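Tartrate dehydrogenase/decarboxylase (Pseudomonas putida, PDB 3FLK) oxidises tartrate to oxaloglycolate with NAD+ and also converts meso-tartrate to D-glycerate and D-malate to pyruvate, using a magnesium or manganese ion. Local coordinates at residues A[61-66]-A[98-103]; A[111-116]-A[301-306]; A[229-232]-A[237-240]; A[268-271]-A[277-280]; A[336-341]-A[345-350]. The protein carries 1 engineered substitution. One frame throughout, in Å; residues are numbered along the deposited sequence.

Interaction 1: residues A[61-66]-A[98-103]. With OXL (oxalate ion), chain G; SO4 (sulfate ion), chain L.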
# COMPACT_ATOMS: atom_id res chain seq x y z
N ASP A 61 -15.41 6.66 31.20
CA ASP A 61 -15.45 5.21 31.43
C ASP A 61 -16.75 4.55 30.97
O ASP A 61 -16.75 3.38 30.58
CB ASP A 61 -15.20 4.90 32.92
CG ASP A 61 -13.76 5.15 33.35
OD1 ASP A 61 -12.95 5.64 32.53
OD2 ASP A 61 -13.44 4.85 34.52
N ASP A 62 -17.85 5.30 31.00
CA ASP A 62 -19.16 4.76 30.65
C ASP A 62 -19.61 5.10 29.22
O ASP A 62 -20.81 5.17 28.94
CB ASP A 62 -20.22 5.21 31.67
CG ASP A 62 -20.47 6.71 31.65
OD1 ASP A 62 -19.59 7.48 31.20
OD2 ASP A 62 -21.57 7.12 32.08
N TRP A 63 -18.65 5.30 28.32
CA TRP A 63 -18.94 5.69 26.93
C TRP A 63 -19.87 4.71 26.22
O TRP A 63 -20.76 5.13 25.48
CB TRP A 63 -17.64 5.89 26.13
CG TRP A 63 -16.84 4.63 25.95
CD1 TRP A 63 -15.84 4.17 26.76
CD2 TRP A 63 -16.98 3.66 24.90
NE1 TRP A 63 -15.34 2.98 26.28
CE2 TRP A 63 -16.03 2.65 25.14
CE3 TRP A 63 -17.82 3.55 23.78
CZ2 TRP A 63 -15.89 1.54 24.30
CZ3 TRP A 63 -17.68 2.45 22.95
CH2 TRP A 63 -16.72 1.46 23.21
N ALA A 64 -19.67 3.41 26.46
CA ALA A 64 -20.44 2.36 25.79
C ALA A 64 -21.88 2.34 26.26
O ALA A 64 -22.80 2.13 25.47
CB ALA A 64 -19.79 0.99 26.00
N GLU A 65 -22.07 2.57 27.56
CA GLU A 65 -23.39 2.70 28.17
C GLU A 65 -24.16 3.86 27.52
O GLU A 65 -25.35 3.74 27.23
CB GLU A 65 -23.23 2.91 29.68
CG GLU A 65 -24.52 3.15 30.46
CD GLU A 65 -24.25 3.71 31.85
OE1 GLU A 65 -23.80 2.95 32.73
OE2 GLU A 65 -24.49 4.92 32.05
N GLN A 66 -23.46 4.97 27.29
CA GLN A 66 -24.07 6.16 26.71
C GLN A 66 -24.44 5.99 25.23
O GLN A 66 -25.54 6.37 24.82
CB GLN A 66 -23.16 7.38 26.88
CG GLN A 66 -22.94 7.80 28.33
CD GLN A 66 -22.17 9.10 28.45
OE1 GLN A 66 -22.55 10.12 27.87
NE2 GLN A 66 -21.09 9.09 29.22
N ARG A 98 -15.04 0.48 17.11
CA ARG A 98 -15.03 -0.57 16.09
C ARG A 98 -15.04 -1.97 16.68
O ARG A 98 -15.76 -2.85 16.19
CB ARG A 98 -13.83 -0.40 15.16
CG ARG A 98 -13.92 0.80 14.22
CD ARG A 98 -12.64 0.96 13.42
NE ARG A 98 -12.75 1.98 12.38
CZ ARG A 98 -11.72 2.48 11.70
NH1 ARG A 98 -10.49 2.05 11.94
NH2 ARG A 98 -11.93 3.40 10.77
N ARG A 99 -14.27 -2.17 17.74
CA ARG A 99 -14.07 -3.51 18.30
C ARG A 99 -15.13 -3.90 19.33
O ARG A 99 -15.67 -5.01 19.27
CB ARG A 99 -12.65 -3.67 18.84
CG ARG A 99 -11.63 -3.54 17.72
CD ARG A 99 -10.19 -3.73 18.15
NE ARG A 99 -9.34 -3.70 16.96
CZ ARG A 99 -8.14 -4.27 16.85
NH1 ARG A 99 -7.60 -4.92 17.87
NH2 ARG A 99 -7.48 -4.18 15.70
N GLU A 100 -15.45 -2.99 20.24
CA GLU A 100 -16.44 -3.28 21.27
C GLU A 100 -17.89 -3.28 20.78
O GLU A 100 -18.75 -3.93 21.38
CB GLU A 100 -16.25 -2.37 22.49
CG GLU A 100 -15.05 -2.79 23.33
CD GLU A 100 -14.79 -1.87 24.51
OE1 GLU A 100 -15.75 -1.56 25.26
OE2 GLU A 100 -13.62 -1.49 24.71
N PHE A 101 -18.16 -2.56 19.69
CA PHE A 101 -19.47 -2.62 19.04
C PHE A 101 -19.46 -3.60 17.87
O PHE A 101 -20.41 -3.65 17.08
CB PHE A 101 -19.95 -1.23 18.60
CG PHE A 101 -20.36 -0.33 19.73
CD1 PHE A 101 -20.71 -0.86 20.98
CD2 PHE A 101 -20.41 1.05 19.56
CE1 PHE A 101 -21.09 -0.03 22.03
CE2 PHE A 101 -20.79 1.89 20.61
CZ PHE A 101 -21.13 1.34 21.84
N ASP A 102 -18.39 -4.39 17.78
CA ASP A 102 -18.23 -5.44 16.77
C ASP A 102 -18.64 -4.99 15.37
O ASP A 102 -19.43 -5.66 14.68
CB ASP A 102 -18.97 -6.72 17.19
CG ASP A 102 -18.33 -7.98 16.63
OD1 ASP A 102 -17.08 -8.04 16.55
OD2 ASP A 102 -19.07 -8.92 16.28
N GLN A 103 -18.10 -3.85 14.96
CA GLN A 103 -18.36 -3.28 13.65
C GLN A 103 -17.38 -3.87 12.64
O GLN A 103 -16.52 -3.17 12.11
CB GLN A 103 -18.25 -1.75 13.71
CG GLN A 103 -19.26 -1.08 14.64
CD GLN A 103 -18.94 0.37 14.98
OE1 GLN A 103 -17.86 0.88 14.67
NE2 GLN A 103 -19.89 1.04 15.62
C1 OXL G . -7.01 4.70 9.45
C2 OXL G . -8.30 4.29 8.90
O1 OXL G . -6.19 5.28 8.69
O2 OXL G . -9.12 3.70 9.63
O3 OXL G . -6.74 4.45 10.64
O4 OXL G . -8.56 4.55 7.70
S SO4 L . -16.06 8.73 34.03
O1 SO4 L . -14.83 8.76 33.25
O2 SO4 L . -15.74 8.34 35.41
O3 SO4 L . -16.68 10.05 34.03
O4 SO4 L . -16.99 7.76 33.46
O HOH W 1 -13.65 0.32 27.23

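Interaction 2: residues A[111-116]-A[301-306]. With SO4 (sulfate ion), chain J.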
# COMPACT_ATOMS: atom_id res chain seq x y z
N ARG A 111 -15.20 5.98 -6.20
CA ARG A 111 -15.90 6.39 -7.42
C ARG A 111 -15.34 7.67 -8.02
O ARG A 111 -15.09 8.64 -7.31
CB ARG A 111 -17.39 6.57 -7.11
CG ARG A 111 -18.30 6.74 -8.33
CD ARG A 111 -19.76 6.62 -7.92
NE ARG A 111 -19.98 5.42 -7.11
CZ ARG A 111 -20.90 5.30 -6.15
NH1 ARG A 111 -21.70 6.31 -5.87
NH2 ARG A 111 -20.99 4.17 -5.47
N LEU A 112 -15.15 7.65 -9.34
CA LEU A 112 -14.81 8.86 -10.08
C LEU A 112 -16.09 9.50 -10.61
O LEU A 112 -16.82 8.89 -11.41
CB LEU A 112 -13.84 8.55 -11.22
CG LEU A 112 -13.49 9.63 -12.26
CD1 LEU A 112 -12.67 10.77 -11.66
CD2 LEU A 112 -12.75 9.00 -13.42
N PHE A 113 -16.37 10.72 -10.15
CA PHE A 113 -17.55 11.47 -10.59
C PHE A 113 -17.24 12.32 -11.82
O PHE A 113 -16.09 12.74 -12.00
CB PHE A 113 -18.06 12.37 -9.45
CG PHE A 113 -18.63 11.62 -8.28
CD1 PHE A 113 -19.95 11.18 -8.29
CD2 PHE A 113 -17.85 11.36 -7.16
CE1 PHE A 113 -20.49 10.49 -7.21
CE2 PHE A 113 -18.38 10.67 -6.07
CZ PHE A 113 -19.70 10.23 -6.09
N PRO A 114 -18.25 12.57 -12.68
CA PRO A 114 -18.08 13.53 -13.78
C PRO A 114 -17.74 14.92 -13.26
O PRO A 114 -18.33 15.38 -12.29
CB PRO A 114 -19.46 13.54 -14.44
CG PRO A 114 -20.07 12.23 -14.08
CD PRO A 114 -19.58 11.94 -12.70
N GLY A 115 -16.76 15.56 -13.90
CA GLY A 115 -16.33 16.91 -13.52
C GLY A 115 -15.15 16.96 -12.57
O GLY A 115 -14.67 18.04 -12.23
N VAL A 116 -14.68 15.79 -12.14
CA VAL A 116 -13.49 15.69 -11.29
C VAL A 116 -12.25 15.58 -12.18
O VAL A 116 -12.24 14.79 -13.13
CB VAL A 116 -13.54 14.46 -10.34
CG1 VAL A 116 -12.37 14.47 -9.35
CG2 VAL A 116 -14.85 14.42 -9.57
N MSE A 301 -17.80 13.42 4.62
CA MSE A 301 -18.70 13.47 5.77
C MSE A 301 -20.16 13.34 5.35
O MSE A 301 -20.92 12.57 5.95
CB MSE A 301 -18.49 14.77 6.55
CG MSE A 301 -19.20 14.84 7.89
SE MSE A 301 -18.26 13.83 9.28
CE MSE A 301 -19.34 12.22 9.28
N ILE A 302 -20.55 14.08 4.32
CA ILE A 302 -21.93 14.11 3.83
C ILE A 302 -22.36 12.77 3.24
O ILE A 302 -23.42 12.24 3.56
CB ILE A 302 -22.15 15.28 2.83
CG1 ILE A 302 -22.04 16.63 3.55
CG2 ILE A 302 -23.52 15.16 2.14
CD1 ILE A 302 -21.65 17.80 2.66
N TRP A 303 -21.51 12.21 2.37
CA TRP A 303 -21.74 10.90 1.77
C TRP A 303 -21.86 9.82 2.86
O TRP A 303 -22.73 8.95 2.78
CB TRP A 303 -20.61 10.57 0.78
CG TRP A 303 -20.83 9.37 -0.12
CD1 TRP A 303 -21.80 8.41 -0.02
CD2 TRP A 303 -20.03 9.01 -1.25
NE1 TRP A 303 -21.66 7.48 -1.02
CE2 TRP A 303 -20.58 7.82 -1.79
CE3 TRP A 303 -18.90 9.57 -1.86
CZ2 TRP A 303 -20.03 7.18 -2.91
CZ3 TRP A 303 -18.36 8.94 -2.97
CH2 TRP A 303 -18.92 7.76 -3.48
N SER A 304 -21.00 9.88 3.88
CA SER A 304 -21.10 8.99 5.05
C SER A 304 -22.49 9.06 5.70
O SER A 304 -23.02 8.05 6.15
CB SER A 304 -20.04 9.33 6.10
OG SER A 304 -18.75 9.00 5.63
N GLY A 305 -23.05 10.27 5.74
CA GLY A 305 -24.40 10.49 6.26
C GLY A 305 -25.46 9.81 5.42
O GLY A 305 -26.40 9.23 5.96
N ALA A 306 -25.31 9.89 4.10
CA ALA A 306 -26.19 9.20 3.16
C ALA A 306 -26.16 7.69 3.37
O ALA A 306 -27.21 7.03 3.37
CB ALA A 306 -25.84 9.56 1.73
S SO4 J . -23.56 4.73 -2.76
O1 SO4 J . -22.27 4.06 -2.74
O2 SO4 J . -24.63 3.73 -2.69
O3 SO4 J . -23.68 5.63 -1.62
O4 SO4 J . -23.69 5.48 -4.00

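Interaction 3: residues A[229-232]-A[237-240]. With NAI (1,4-dihydronicotinamide adenine dinucleotide), chain N; SO4 (sulfate ion), chain K.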
# COMPACT_ATOMS: atom_id res chain seq x y z
N ALA A 229 -0.42 -1.33 -7.58
CA ALA A 229 -0.01 -0.98 -8.94
C ALA A 229 -1.18 -1.00 -9.93
O ALA A 229 -1.29 -0.11 -10.78
CB ALA A 229 1.11 -1.91 -9.41
N ARG A 230 -2.05 -1.99 -9.80
CA ARG A 230 -3.21 -2.15 -10.68
C ARG A 230 -4.32 -1.13 -10.43
O ARG A 230 -5.08 -0.81 -11.34
CB ARG A 230 -3.75 -3.58 -10.61
CG ARG A 230 -2.87 -4.60 -11.32
CD ARG A 230 -3.56 -5.95 -11.48
NE ARG A 230 -2.74 -6.87 -12.27
CZ ARG A 230 -2.18 -7.98 -11.80
NH1 ARG A 230 -2.37 -8.35 -10.53
NH2 ARG A 230 -1.45 -8.74 -12.60
N PHE A 231 -4.41 -0.62 -9.20
CA PHE A 231 -5.32 0.49 -8.88
C PHE A 231 -4.99 1.70 -9.76
O PHE A 231 -5.89 2.44 -10.18
CB PHE A 231 -5.22 0.87 -7.40
CG PHE A 231 -6.23 0.18 -6.51
CD1 PHE A 231 -6.61 -1.15 -6.75
CD2 PHE A 231 -6.78 0.84 -5.42
CE1 PHE A 231 -7.53 -1.78 -5.92
CE2 PHE A 231 -7.70 0.22 -4.58
CZ PHE A 231 -8.08 -1.10 -4.84
N VAL A 232 -3.70 1.89 -10.02
CA VAL A 232 -3.21 2.99 -10.83
C VAL A 232 -3.29 2.69 -12.33
O VAL A 232 -3.67 3.55 -13.12
CB VAL A 232 -1.75 3.37 -10.43
CG1 VAL A 232 -1.14 4.36 -11.41
CG2 VAL A 232 -1.72 3.93 -9.01
N ARG A 237 -10.81 -3.07 -13.63
CA ARG A 237 -10.91 -4.50 -13.34
C ARG A 237 -11.61 -4.81 -12.01
O ARG A 237 -12.02 -5.95 -11.78
CB ARG A 237 -9.52 -5.15 -13.34
CG ARG A 237 -8.83 -5.19 -14.70
CD ARG A 237 -9.35 -6.35 -15.56
NE ARG A 237 -8.55 -6.51 -16.77
CZ ARG A 237 -8.86 -5.98 -17.95
NH1 ARG A 237 -9.95 -5.24 -18.10
NH2 ARG A 237 -8.06 -6.19 -18.99
N PHE A 238 -11.76 -3.81 -11.15
CA PHE A 238 -12.23 -4.05 -9.79
C PHE A 238 -13.69 -3.71 -9.57
O PHE A 238 -14.22 -2.75 -10.15
CB PHE A 238 -11.33 -3.31 -8.78
CG PHE A 238 -9.87 -3.63 -8.94
CD1 PHE A 238 -9.37 -4.87 -8.53
CD2 PHE A 238 -9.01 -2.72 -9.53
CE1 PHE A 238 -8.03 -5.18 -8.70
CE2 PHE A 238 -7.66 -3.02 -9.70
CZ PHE A 238 -7.17 -4.25 -9.28
N ASP A 239 -14.35 -4.52 -8.75
CA ASP A 239 -15.72 -4.25 -8.32
C ASP A 239 -15.85 -4.35 -6.80
O ASP A 239 -16.20 -3.38 -6.14
CB ASP A 239 -16.72 -5.19 -9.00
CG ASP A 239 -18.15 -4.72 -8.85
OD1 ASP A 239 -18.48 -3.62 -9.35
OD2 ASP A 239 -18.96 -5.43 -8.22
N VAL A 240 -15.60 -5.54 -6.26
CA VAL A 240 -15.54 -5.73 -4.81
C VAL A 240 -14.12 -6.15 -4.44
O VAL A 240 -13.61 -7.14 -4.96
CB VAL A 240 -16.56 -6.79 -4.31
CG1 VAL A 240 -16.41 -7.04 -2.81
CG2 VAL A 240 -17.99 -6.35 -4.62
PA NAI N . 4.63 -10.27 -10.79
O1A NAI N . 5.60 -9.17 -10.59
O2A NAI N . 5.32 -11.52 -11.20
O5B NAI N . 3.56 -9.87 -11.92
C5B NAI N . 2.56 -8.90 -11.70
C4B NAI N . 2.02 -8.37 -13.02
O4B NAI N . 2.99 -7.57 -13.67
C3B NAI N . 1.65 -9.49 -13.98
O3B NAI N . 0.45 -9.15 -14.62
C2B NAI N . 2.80 -9.53 -14.97
O2B NAI N . 2.40 -9.92 -16.26
C1B NAI N . 3.35 -8.11 -14.93
N9A NAI N . 4.81 -8.12 -15.08
C8A NAI N . 5.74 -8.50 -14.14
N7A NAI N . 6.97 -8.36 -14.67
C5A NAI N . 6.85 -7.89 -15.93
C6A NAI N . 7.80 -7.57 -16.90
N6A NAI N . 9.10 -7.66 -16.63
N1A NAI N . 7.37 -7.10 -18.12
C2A NAI N . 6.02 -6.95 -18.38
N3A NAI N . 5.09 -7.27 -17.41
C4A NAI N . 5.50 -7.73 -16.20
O3 NAI N . 3.84 -10.44 -9.40
PN NAI N . 2.70 -11.51 -9.06
O1N NAI N . 1.93 -11.84 -10.28
O2N NAI N . 1.99 -10.98 -7.87
O5D NAI N . 3.55 -12.79 -8.57
C5D NAI N . 3.85 -13.87 -9.43
C4D NAI N . 4.86 -14.79 -8.75
O4D NAI N . 6.10 -14.12 -8.57
C3D NAI N . 4.40 -15.24 -7.37
O3D NAI N . 4.73 -16.60 -7.23
C2D NAI N . 5.23 -14.40 -6.41
O2D NAI N . 5.45 -15.07 -5.19
C1D NAI N . 6.50 -14.17 -7.21
N1N NAI N . 7.26 -12.95 -6.88
C2N NAI N . 8.62 -13.04 -6.74
C3N NAI N . 9.39 -11.92 -6.44
C7N NAI N . 10.88 -12.01 -6.51
O7N NAI N . 11.47 -13.12 -7.15
N7N NAI N . 11.63 -11.05 -5.97
C4N NAI N . 8.76 -10.68 -6.31
C5N NAI N . 7.37 -10.58 -6.46
C6N NAI N . 6.63 -11.73 -6.75
S SO4 K . -5.36 -8.63 -17.60
O1 SO4 K . -5.00 -7.74 -18.70
O2 SO4 K . -4.15 -9.14 -16.96
O3 SO4 K . -6.15 -7.89 -16.62
O4 SO4 K . -6.15 -9.75 -18.11

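Interaction 4: residues A[268-271]-A[277-280]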
# COMPACT_ATOMS: atom_id res chain seq x y z
N ALA A 268 -18.50 3.20 6.11
CA ALA A 268 -19.52 2.65 6.99
C ALA A 268 -18.90 1.53 7.82
O ALA A 268 -18.47 0.51 7.27
CB ALA A 268 -20.69 2.13 6.17
N ASN A 269 -18.83 1.74 9.14
CA ASN A 269 -18.36 0.73 10.08
C ASN A 269 -19.57 -0.02 10.62
O ASN A 269 -20.19 0.40 11.60
CB ASN A 269 -17.56 1.36 11.22
CG ASN A 269 -16.30 2.06 10.75
OD1 ASN A 269 -15.19 1.59 11.01
ND2 ASN A 269 -16.45 3.19 10.07
N LEU A 270 -19.89 -1.14 9.98
CA LEU A 270 -21.16 -1.82 10.20
C LEU A 270 -21.07 -3.00 11.15
O LEU A 270 -20.17 -3.84 11.04
CB LEU A 270 -21.77 -2.28 8.87
CG LEU A 270 -22.08 -1.27 7.76
CD1 LEU A 270 -22.72 -1.99 6.59
CD2 LEU A 270 -22.98 -0.14 8.26
N ASN A 271 -22.02 -3.04 12.08
CA ASN A 271 -22.37 -4.26 12.79
C ASN A 271 -23.66 -4.77 12.14
O ASN A 271 -24.76 -4.36 12.52
CB ASN A 271 -22.57 -3.96 14.28
CG ASN A 271 -23.03 -5.18 15.07
OD1 ASN A 271 -24.13 -5.19 15.62
ND2 ASN A 271 -22.19 -6.21 15.13
N PRO A 277 -24.86 -0.17 17.79
CA PRO A 277 -24.91 0.89 16.77
C PRO A 277 -23.72 0.83 15.82
O PRO A 277 -22.59 0.55 16.24
CB PRO A 277 -24.87 2.18 17.60
CG PRO A 277 -24.31 1.78 18.92
CD PRO A 277 -24.77 0.38 19.15
N SER A 278 -23.98 1.07 14.54
CA SER A 278 -22.92 1.18 13.55
C SER A 278 -22.37 2.61 13.54
O SER A 278 -22.99 3.52 14.08
CB SER A 278 -23.44 0.78 12.17
OG SER A 278 -23.77 -0.60 12.13
N LEU A 279 -21.19 2.78 12.94
CA LEU A 279 -20.51 4.07 12.94
C LEU A 279 -20.22 4.54 11.52
O LEU A 279 -19.74 3.77 10.68
CB LEU A 279 -19.22 4.00 13.77
CG LEU A 279 -18.42 5.29 13.97
CD1 LEU A 279 -17.76 5.29 15.33
CD2 LEU A 279 -17.38 5.47 12.88
N PHE A 280 -20.51 5.81 11.26
CA PHE A 280 -20.35 6.37 9.93
C PHE A 280 -19.44 7.59 9.99
O PHE A 280 -19.65 8.51 10.80
CB PHE A 280 -21.72 6.68 9.31
CG PHE A 280 -22.61 5.47 9.19
CD1 PHE A 280 -22.66 4.74 8.01
CD2 PHE A 280 -23.37 5.03 10.28
CE1 PHE A 280 -23.46 3.61 7.90
CE2 PHE A 280 -24.18 3.90 10.18
CZ PHE A 280 -24.22 3.19 8.99
O HOH W 2 -25.67 -1.88 13.66

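Interaction 5: residues A[336-341]-A[345-350]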
# COMPACT_ATOMS: atom_id res chain seq x y z
N ASP A 336 -20.92 21.01 -11.22
CA ASP A 336 -20.96 22.48 -11.26
C ASP A 336 -19.62 23.15 -10.95
O ASP A 336 -19.40 24.31 -11.31
CB ASP A 336 -22.01 23.02 -10.27
CG ASP A 336 -23.43 22.85 -10.77
OD1 ASP A 336 -23.63 22.65 -11.99
OD2 ASP A 336 -24.36 22.94 -9.94
N GLY A 337 -18.74 22.43 -10.26
CA GLY A 337 -17.48 22.98 -9.78
C GLY A 337 -17.63 23.73 -8.47
O GLY A 337 -16.74 24.49 -8.07
N SER A 338 -18.76 23.52 -7.80
CA SER A 338 -19.01 24.12 -6.49
C SER A 338 -18.32 23.29 -5.40
O SER A 338 -18.97 22.66 -4.56
CB SER A 338 -20.51 24.24 -6.23
OG SER A 338 -21.12 25.12 -7.16
N VAL A 339 -16.99 23.29 -5.44
CA VAL A 339 -16.20 22.38 -4.61
C VAL A 339 -15.01 23.09 -3.95
O VAL A 339 -14.72 24.25 -4.24
CB VAL A 339 -15.71 21.14 -5.43
CG1 VAL A 339 -16.87 20.20 -5.72
CG2 VAL A 339 -15.02 21.57 -6.72
N THR A 340 -14.34 22.37 -3.05
CA THR A 340 -13.18 22.89 -2.33
C THR A 340 -11.90 22.80 -3.18
O THR A 340 -11.91 22.15 -4.23
CB THR A 340 -13.01 22.16 -0.97
OG1 THR A 340 -13.23 20.76 -1.14
CG2 THR A 340 -13.99 22.71 0.06
N PRO A 341 -10.80 23.46 -2.74
CA PRO A 341 -9.53 23.47 -3.49
C PRO A 341 -8.92 22.10 -3.81
O PRO A 341 -8.20 21.99 -4.81
CB PRO A 341 -8.60 24.27 -2.57
CG PRO A 341 -9.52 25.16 -1.81
CD PRO A 341 -10.71 24.30 -1.53
N GLY A 345 -11.64 23.61 -6.97
CA GLY A 345 -12.58 24.71 -6.78
C GLY A 345 -12.07 25.79 -5.84
O GLY A 345 -10.94 25.71 -5.36
N THR A 346 -12.91 26.78 -5.57
CA THR A 346 -12.52 27.91 -4.72
C THR A 346 -13.45 28.09 -3.52
O THR A 346 -13.26 29.02 -2.73
CB THR A 346 -12.45 29.24 -5.50
OG1 THR A 346 -13.73 29.51 -6.09
CG2 THR A 346 -11.38 29.18 -6.60
N LEU A 347 -14.44 27.22 -3.38
CA LEU A 347 -15.40 27.34 -2.28
C LEU A 347 -14.84 26.85 -0.95
O LEU A 347 -13.98 25.96 -0.91
CB LEU A 347 -16.70 26.61 -2.61
CG LEU A 347 -17.54 27.07 -3.81
CD1 LEU A 347 -18.92 26.46 -3.73
CD2 LEU A 347 -17.63 28.60 -3.92
N SER A 348 -15.33 27.43 0.14
CA SER A 348 -14.97 27.00 1.48
C SER A 348 -15.80 25.78 1.89
O SER A 348 -16.78 25.44 1.23
CB SER A 348 -15.22 28.14 2.48
OG SER A 348 -16.61 28.30 2.72
N THR A 349 -15.40 25.14 2.99
CA THR A 349 -16.12 24.01 3.56
C THR A 349 -17.62 24.32 3.70
O THR A 349 -18.46 23.54 3.24
CB THR A 349 -15.55 23.65 4.96
OG1 THR A 349 -14.14 23.41 4.85
CG2 THR A 349 -16.24 22.42 5.54
N GLN A 350 -17.93 25.46 4.31
CA GLN A 350 -19.30 25.85 4.61
C GLN A 350 -20.10 26.15 3.34
O GLN A 350 -21.29 25.85 3.27
CB GLN A 350 -19.33 27.06 5.55
CG GLN A 350 -18.81 26.78 6.97
CD GLN A 350 -17.30 26.62 7.04
OE1 GLN A 350 -16.56 27.13 6.19
NE2 GLN A 350 -16.83 25.90 8.06
O HOH W 3 -15.27 26.85 -7.09

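Interaction 1: residues A[61-66]-A[98-103]
W63 and F101 make the apolar part of this contact. W63 has CG between its backbone N and carbonyl carbon (chi1 65°), which brings the outer indole ring to the end of helix 94-100. There W63 CZ3 lies 3.8 Å from F101 CZ, with the two ring planes inclined obliquely at 59°. A64 adds its methyl, CB standing 4.3 Å from F101 CE1.

E100 brings its carboxylate close to the same indole, OE1 coming within 3.2 Å of W63 CZ2. The polar link between these two side chains is a water: W63 NE1 donates to it across 3.3 Å, and it donates to E100 OE2.

On the same helix, R98 reaches away to the bound oxalate. Both R98 NH1 and R98 NH2 donate to its O2, which lies at the guanidinium edge; the NH2 bond is 3.0 Å long. The helix then closes in a Schellman motif, in which Q103 N bonds to R98 O, D102 N bonds weakly to R99 O, and D102 has positive phi.

Interaction 2: residues A[111-116]-A[301-306]
With W303 CG anti to the backbone N (chi1 -168°), the indole extends from helix 299-313 toward the loop after strand 105-111. It meets F113 in an offset edge-to-face aromatic pair. R111 arrives beside it by a bend at chi3 (-50°) that sets the guanidinium beside the six-membered ring.

The aromatic pair has centroids 5.5 Å apart and planes at 66°, the edge of F113 facing the W303 ring; the nearest atoms are F113 CE2 and W303 CZ3, at 3.6 Å. The two side chains approach from opposite directions, one from the loop and one from the helix. R111 and W303 meet differently: one face of the guanidinium receives the indole, with R111 NH1 3.5 Å from W303 CZ2. F113 also begins a type II beta turn that runs to V116, and the positive phi of G115 suits its glycine.

The polar edges of both side chains converge on a sulfate, probably from the crystallisation liquor, which H323 also binds. R111 NH1 donates to sulfate O4 at 2.9 Å and R111 NH2 to O1 at 3.0 Å. From the other segment, W303 NE1 donates to sulfate O3 over 2.8 Å.

Interaction 3: residues A[229-232]-A[237-240]
In the connection from helix 224-233 to strand 240-243, F238 folds back onto R230 and F231 of the helix it follows. The F238 ring is approached from two directions. Over one face, near its centre, stands F231 CE1, 3.9 Å above the plane; at the edge, R230 CB lies 3.7 Å from F238 CZ. The two phenylalanine rings have centroids 5.1 Å apart and planes at 57°, an oblique pair whose closest atoms are F231 CD1 and F238 CE2, at 3.6 Å. F130 of strand 129-135 meets both rings, extending the aromatic cluster.

Replacing the F238 ring with an alanine's methyl is likely to leave R230 CB without the ring edge it packs on and to cost F231 one of the neighbours that fix its rotation.

Beyond CB, R230 leaves the aromatic contact: its chain is extended from CG to NE, and R230 NH2 reaches O3B of the adenosine ribose of NADH at 2.8 Å, a weak bond because its N-H...O angle is only 120°. R237 instead binds a sulfate, R237 NE donating to O3 at 2.8 Å. The same NADH is hydrogen-bonded by several residues of the second subunit, including D289 and N297, so R230 belongs to a dinucleotide site built across the dimer interface.

Interaction 4: residues A[268-271]-A[277-280]
N269 and L279 form the hydrogen-bonded pair of an antiparallel beta hairpin, strand 266-270 with strand 278-282. N269 N donates to L279 O at 2.7 Å, nearly in line with the carbonyl, and L279 N returns the bond to N269 O at 2.9 Å. L279 O also receives a weak bond from N269 ND2, which bonds weakly to E281 OE2 as well. N269 OD1 accepts from N136 ND2 and R98 NE.

Toward the turn, S278 OG lies beside its own backbone N (chi1 -67°), a rotation that turns it to N271 N. It accepts from that N at 3.0 Å and donates to a water 2.8 Å away, which in turn donates to N271 O. N271 OD1 is engaged by N275 N and F276 N, and ND2 by D102 O.

On the sheet face carrying A268 and F280, the non-hydrogen-bonded pair, F280 CE1 lies 3.6 Å from A268 CB, and its CZ equally close to L270 CD2.

These bonds satisfy polar groups buried beside the apolar face, consistent with N269 acting as a second-shell residue that orients R98, which binds the oxalate.

Interaction 5: residues A[336-341]-A[345-350]
The flat groups here are the peptide carbonyls of V339 and T340, each approached from outside its own plane. L347 N meets V339 O at 3.1 Å, tilted 28° from the carbonyl plane, and G345 N meets T340 O at 3.1 Å from above, 53° out of plane. They close the loop that leads from helix 317-336 to helix 349-361. It starts with a Schellman motif at G337 and an inverse gamma turn centred on S338, and S348 is the N-cap of the next helix.

G345 fits tightly against V339: a side chain there would clash, since a CB built on it would come 2.2 Å from V339 O. As it stands, G345 CA makes a CA-H...O contact with that oxygen. L347 supplies the apolar part. Its CG lies beside the backbone N (chi1 -62°), L347 CD1 sits 3.6 Å from S338 CA, and the side chain also packs on V352 of helix 349-361. With only an alanine's methyl in place of the L347 side chain, a gap would probably open beside S338 and V352, while the backbone bond to V339 could remain.

T340 meets L347 through its methyl, CG2 being 3.4 Å from L347 O; its hydroxyl is instead bonded to D342. A water also bridges the two segments, accepting from T346 N at 2.8 Å and donating to G337 O at 2.9 Å.

In the fold
Interactions 1 and 4 touch directly and share the approach to the oxalate: besides the R98-N269 bond, Q103 NE2 lies 2.8 Å from P277 O. The side chain of N269 stands about 7 Å from the oxalate, which R108 and R134 of this chain and K192 of the second subunit also bind. Interaction 4 is nested in the loop closed by interaction 2 and touches it, F280 CB packing 3.7 Å from S304 O. Interaction 3, nested in that loop too, keeps its nearest atoms about 9 Å from interaction 2. Interactions 3 and 5 are about 28 Å apart by centres, yet each approaches an NADH: R230 bonds one weakly, and the T340 side chain lies about 5 Å from one.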